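Local coordinates for dihydroxyacetone kinase (Citrobacter freundii, PDB 1UN8), which phosphorylates dihydroxyacetone to dihydroxyacetone phosphate with ATP and a divalent metal ion, the second step in the oxidative route of glycerol fermentation, at residues Ala52-Gly57 / Thr93-Val98; Lys71-Ala76 / Val158-Gly163. One frame throughout, in Å; residues are numbered along the deposited sequence.

Contact 1 of 2, residues Ala52-Gly57 / Thr93-Val98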
loop_
_atom_site.group_PDB
_atom_site.type_symbol
_atom_site.label_atom_id
_atom_site.label_comp_id
_atom_site.label_asym_id
_atom_site.label_seq_id
_atom_site.Cartn_x
_atom_site.Cartn_y
_atom_site.Cartn_z
ATOM N N ALA A 52 -7.547 13.489 -27.536
ATOM C CA ALA A 52 -7.893 13.142 -26.171
ATOM C C ALA A 52 -7.743 11.635 -25.938
ATOM O O ALA A 52 -8.125 10.820 -26.784
ATOM C CB ALA A 52 -9.329 13.577 -25.877
ATOM N N VAL A 53 -7.173 11.269 -24.796
ATOM C CA VAL A 53 -7.013 9.865 -24.436
ATOM C C VAL A 53 -7.864 9.616 -23.185
ATOM O O VAL A 53 -7.450 9.951 -22.066
ATOM C CB VAL A 53 -5.539 9.529 -24.120
ATOM C CG1 VAL A 53 -5.382 8.053 -23.794
ATOM C CG2 VAL A 53 -4.648 9.908 -25.296
ATOM N N ILE A 54 -9.038 9.025 -23.354
ATOM C CA ILE A 54 -9.958 8.769 -22.237
ATOM C C ILE A 54 -9.881 7.317 -21.762
ATOM O O ILE A 54 -9.682 6.397 -22.573
ATOM C CB ILE A 54 -11.418 9.066 -22.628
ATOM C CG1 ILE A 54 -11.665 10.575 -22.659
ATOM C CG2 ILE A 54 -12.376 8.380 -21.666
ATOM C CD1 ILE A 54 -12.997 10.964 -23.263
ATOM N N SER A 55 -10.039 7.120 -20.459
ATOM C CA SER A 55 -10.042 5.779 -19.906
ATOM C C SER A 55 -11.034 5.701 -18.754
ATOM O O SER A 55 -11.887 6.581 -18.586
ATOM C CB SER A 55 -8.650 5.387 -19.418
ATOM O OG SER A 55 -8.574 3.993 -19.176
ATOM N N GLY A 56 -10.912 4.648 -17.951
ATOM C CA GLY A 56 -11.818 4.487 -16.832
ATOM C C GLY A 56 -12.273 3.056 -16.653
ATOM O O GLY A 56 -11.556 2.109 -17.008
ATOM N N GLY A 57 -13.466 2.905 -16.085
ATOM C CA GLY A 57 -14.011 1.591 -15.814
ATOM C C GLY A 57 -14.447 1.567 -14.359
ATOM O O GLY A 57 -14.499 2.617 -13.709
ATOM N N THR A 93 -20.579 11.694 -22.074
ATOM C CA THR A 93 -20.359 12.988 -21.455
ATOM C C THR A 93 -18.890 13.365 -21.432
ATOM O O THR A 93 -18.537 14.521 -21.669
ATOM C CB THR A 93 -20.895 12.993 -20.028
ATOM O OG1 THR A 93 -22.305 12.753 -20.058
ATOM C CG2 THR A 93 -20.621 14.321 -19.354
ATOM N N ALA A 94 -18.025 12.401 -21.144
ATOM C CA ALA A 94 -16.591 12.680 -21.111
ATOM C C ALA A 94 -16.052 12.991 -22.506
ATOM O O ALA A 94 -15.245 13.896 -22.681
ATOM C CB ALA A 94 -15.847 11.491 -20.520
ATOM N N ILE A 95 -16.497 12.224 -23.492
ATOM C CA ILE A 95 -16.054 12.400 -24.872
ATOM C C ILE A 95 -16.374 13.823 -25.333
ATOM O O ILE A 95 -15.491 14.559 -25.779
ATOM C CB ILE A 95 -16.758 11.368 -25.821
ATOM C CG1 ILE A 95 -16.046 10.009 -25.765
ATOM C CG2 ILE A 95 -16.738 11.883 -27.261
ATOM C CD1 ILE A 95 -15.720 9.538 -24.369
ATOM N N GLN A 96 -17.644 14.200 -25.214
ATOM C CA GLN A 96 -18.108 15.524 -25.608
ATOM C C GLN A 96 -17.434 16.634 -24.813
ATOM O O GLN A 96 -17.254 17.747 -25.312
ATOM C CB GLN A 96 -19.607 15.644 -25.379
ATOM C CG GLN A 96 -20.446 14.674 -26.158
ATOM C CD GLN A 96 -21.796 15.267 -26.485
ATOM O OE1 GLN A 96 -21.903 16.141 -27.352
ATOM N NE2 GLN A 96 -22.831 14.817 -25.782
ATOM N N ALA A 97 -17.067 16.333 -23.576
ATOM C CA ALA A 97 -16.467 17.331 -22.718
ATOM C C ALA A 97 -15.015 17.682 -22.990
ATOM O O ALA A 97 -14.591 18.803 -22.717
ATOM C CB ALA A 97 -16.616 16.900 -21.282
ATOM N N VAL A 98 -14.249 16.745 -23.538
ATOM C CA VAL A 98 -12.830 16.991 -23.756
ATOM C C VAL A 98 -12.321 16.695 -25.149
ATOM O O VAL A 98 -11.115 16.793 -25.402
ATOM C CB VAL A 98 -11.980 16.146 -22.773
ATOM C CG1 VAL A 98 -12.401 16.429 -21.351
ATOM C CG2 VAL A 98 -12.140 14.658 -23.081
#

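Contact 2 of 2, residues Lys71-Ala76 / Val158-Gly163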
loop_
_atom_site.group_PDB
_atom_site.type_symbol
_atom_site.label_atom_id
_atom_site.label_comp_id
_atom_site.label_asym_id
_atom_site.label_seq_id
_atom_site.Cartn_x
_atom_site.Cartn_y
_atom_site.Cartn_z
ATOM N N LYS A 71 -0.873 15.824 -18.212
ATOM C CA LYS A 71 0.038 16.006 -19.332
ATOM C C LYS A 71 0.918 14.776 -19.562
ATOM O O LYS A 71 1.618 14.319 -18.656
ATOM C CB LYS A 71 0.896 17.243 -19.067
ATOM C CG LYS A 71 1.816 17.648 -20.199
ATOM C CD LYS A 71 2.639 18.864 -19.800
ATOM C CE LYS A 71 3.568 19.303 -20.917
ATOM N NZ LYS A 71 4.428 20.431 -20.465
ATOM N N GLY A 72 0.871 14.231 -20.775
ATOM C CA GLY A 72 1.670 13.059 -21.097
ATOM C C GLY A 72 0.921 11.741 -20.946
ATOM O O GLY A 72 1.441 10.680 -21.325
ATOM N N MET A 73 -0.288 11.804 -20.380
ATOM C CA MET A 73 -1.115 10.618 -20.178
ATOM C C MET A 73 -2.600 10.907 -20.343
ATOM O O MET A 73 -2.990 11.743 -21.155
ATOM C CB MET A 73 -0.860 9.997 -18.793
ATOM C CG MET A 73 0.485 9.297 -18.674
ATOM S SD MET A 73 0.753 8.361 -17.139
ATOM C CE MET A 73 0.235 6.724 -17.658
ATOM N N LEU A 74 -3.422 10.212 -19.564
ATOM C CA LEU A 74 -4.867 10.352 -19.646
ATOM C C LEU A 74 -5.401 11.773 -19.640
ATOM O O LEU A 74 -4.912 12.625 -18.903
ATOM C CB LEU A 74 -5.513 9.549 -18.517
ATOM C CG LEU A 74 -6.105 8.189 -18.910
ATOM C CD1 LEU A 74 -5.244 7.502 -19.959
ATOM C CD2 LEU A 74 -6.244 7.332 -17.658
ATOM N N THR A 75 -6.410 12.015 -20.476
ATOM C CA THR A 75 -7.050 13.324 -20.582
ATOM C C THR A 75 -8.189 13.368 -19.582
ATOM O O THR A 75 -8.457 14.393 -18.970
ATOM C CB THR A 75 -7.619 13.565 -21.996
ATOM O OG1 THR A 75 -6.539 13.670 -22.932
ATOM C CG2 THR A 75 -8.447 14.837 -22.036
ATOM N N ALA A 76 -8.857 12.233 -19.418
ATOM C CA ALA A 76 -9.966 12.124 -18.487
ATOM C C ALA A 76 -10.154 10.658 -18.131
ATOM O O ALA A 76 -9.634 9.778 -18.812
ATOM C CB ALA A 76 -11.237 12.679 -19.125
ATOM N N VAL A 158 0.054 1.252 -21.411
ATOM C CA VAL A 158 -0.554 1.617 -22.678
ATOM C C VAL A 158 -0.922 3.099 -22.617
ATOM O O VAL A 158 -0.751 3.830 -23.594
ATOM C CB VAL A 158 -1.807 0.760 -22.968
ATOM C CG1 VAL A 158 -2.511 1.261 -24.216
ATOM C CG2 VAL A 158 -1.397 -0.692 -23.169
ATOM N N HIS A 159 -1.414 3.550 -21.466
ATOM C CA HIS A 159 -1.767 4.960 -21.316
ATOM C C HIS A 159 -0.517 5.800 -21.583
ATOM O O HIS A 159 -0.565 6.806 -22.277
ATOM C CB HIS A 159 -2.257 5.272 -19.892
ATOM C CG HIS A 159 -3.617 4.735 -19.569
ATOM N ND1 HIS A 159 -4.467 4.228 -20.529
ATOM C CD2 HIS A 159 -4.303 4.697 -18.401
ATOM C CE1 HIS A 159 -5.620 3.904 -19.966
ATOM N NE2 HIS A 159 -5.546 4.181 -18.677
ATOM N N LYS A 160 0.602 5.359 -21.021
ATOM C CA LYS A 160 1.874 6.059 -21.144
ATOM C C LYS A 160 2.280 6.311 -22.591
ATOM O O LYS A 160 2.657 7.422 -22.961
ATOM C CB LYS A 160 2.975 5.259 -20.443
ATOM C CG LYS A 160 4.233 6.062 -20.131
ATOM C CD LYS A 160 3.894 7.282 -19.271
ATOM C CE LYS A 160 5.145 8.059 -18.889
ATOM N NZ LYS A 160 5.850 8.629 -20.073
ATOM N N ILE A 161 2.223 5.263 -23.403
ATOM C CA ILE A 161 2.585 5.371 -24.807
ATOM C C ILE A 161 1.575 6.227 -25.570
ATOM O O ILE A 161 1.958 7.110 -26.345
ATOM C CB ILE A 161 2.695 3.964 -25.435
ATOM C CG1 ILE A 161 4.086 3.395 -25.144
ATOM C CG2 ILE A 161 2.380 4.016 -26.916
ATOM C CD1 ILE A 161 5.117 3.774 -26.186
ATOM N N ALA A 162 0.292 5.969 -25.353
ATOM C CA ALA A 162 -0.735 6.742 -26.020
ATOM C C ALA A 162 -0.556 8.224 -25.683
ATOM O O ALA A 162 -0.627 9.091 -26.558
ATOM C CB ALA A 162 -2.107 6.268 -25.574
ATOM N N GLY A 163 -0.319 8.501 -24.404
ATOM C CA GLY A 163 -0.152 9.868 -23.957
ATOM C C GLY A 163 1.012 10.579 -24.615
ATOM O O GLY A 163 0.912 11.754 -24.973
HETATM O O HOH W 1 3.790 9.750 -21.789
#

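Contact 1 of 2, residues Ala52-Gly57 / Thr93-Val98
In the mixed sheet of the DhaK domain, strand 52-59 carries helix 88-98 against one face, and Ala52, Ile54, Ala94, Ile95 and Val98 form the buried apolar layer between them. The short axes of 52-57 and 93-98 run nearly antiparallel, at 158°, with a closest approach of 9.6 Å. The helix belongs to a beta-alpha-beta crossover: it links the parallel strands 76-80 and 104-109, which pair with strand 52-59 on its two sides, and so passes over the strand lying between them.

Ile54 has the largest share of the contact. Its CG1 stands beside the backbone N and anti to the carbonyl carbon (chi1 -76°), and with chi2 extended the delta methyl reaches in among three helix residues. Ile54 CD1 lies 4.0 Å from Ala94 CB and 3.8 Å from Val98 CG2. The same methyl meets Ile95 CD1 end to end at 3.3 Å, tight for two methyls, the two isoleucine side chains running at about a right angle to each other. Ile95 starts out along the flank of the helix, and a bend at chi2 (46°) brings its delta methyl round to the strand. Nearer the start of the strand, Ala52 CB packs 4.1 Å from Val98 CG2 and 3.7 Å from Val98 O. No hydrogen bond joins the two segments; their fit is one of apolar groups.

The other side of the strand serves different neighbours, since Val53 turns away from the helix and packs on Ala162 and Ala166 of helix 155-167. On the far side of helix 88-98, Gln96 NE2 hydrogen-bonds to Ala344 O of the second subunit. Between strand and helix, Val98 CG2 is shared, touching Ala52 CB and also lying 4.1 Å from Ile54 CG1.

Contact 2 of 2, residues Lys71-Ala76 / Val158-Gly163
Gly72, Met73 and Leu74 rest on His159, Lys160 and Gly163 where the loop leading into strand 76-80 is laid across helix 155-167, the helix that covers one face of the parallel part of the mixed DhaK sheet. The contact borders the substrate site, for the side chain of His159 is about 7 Å from that of substrate-binding Lys109. All six residues are buried, and no direct hydrogen bond joins the two segments.

The backbones come close at the two glycines. Gly163 CA approaches Gly72 O at 3.2 Å in a CA-H...O contact with an angle of 139° at the hydrogen, and it lies 4.0 Å from Met73 CA. Having no side chain, Gly163 lets the loop backbone come down onto the helix, as these two distances show.

A water supplies the polar link. It donates to Gly72 O at 2.6 Å and to Lys160 O at 2.8 Å, and accepts from Lys160 NZ, thereby serving two buried carbonyls. Bends at chi2 and chi4 fold the lysine chain back so that its ammonium reaches this water; NZ also hydrogen-bonds to Ala317 O and Thr320 O, and the side chain makes a cation-pi contact with Trp327. His159 NE2 is hydrogen-bonded to His65 ND1.

Apolar packing completes the interface. Leu74 CD1 sits over one face of the His159 imidazole in a CH-pi contact, 11° off the ring normal. The Met73 and His159 side chains point at about a right angle to each other. Bent at chi3 (94°), the methionine brings its methyl Met73 CE to 3.6 Å from His159 CB and equally close to Lys160 N, while Met73 SD lies 3.9 Å from Lys160 CD.

Contacts 1 and 2 adjoin, their centres 12 Å apart, around strand 52-59. Helix 88-98 packs on one face of the strand and helix 155-167 on the other, while 71-76 runs from helix 155-167 down beside the strand and pairs with it. Probable backbone hydrogen bonds make that pairing, Val53 O to Thr75 N at 2.8 Å and Ser55 N to Ala76 O at 3.2 Å. Contact 2 comes closer to the dihydroxyacetone site: the side chain of His159 is about 7 Å from that of Lys109 and about 10 Å from that of His61. Contact 1 lies a layer further back, the Ile54 side chain about 11 Å from those of Lys109 and Asp114.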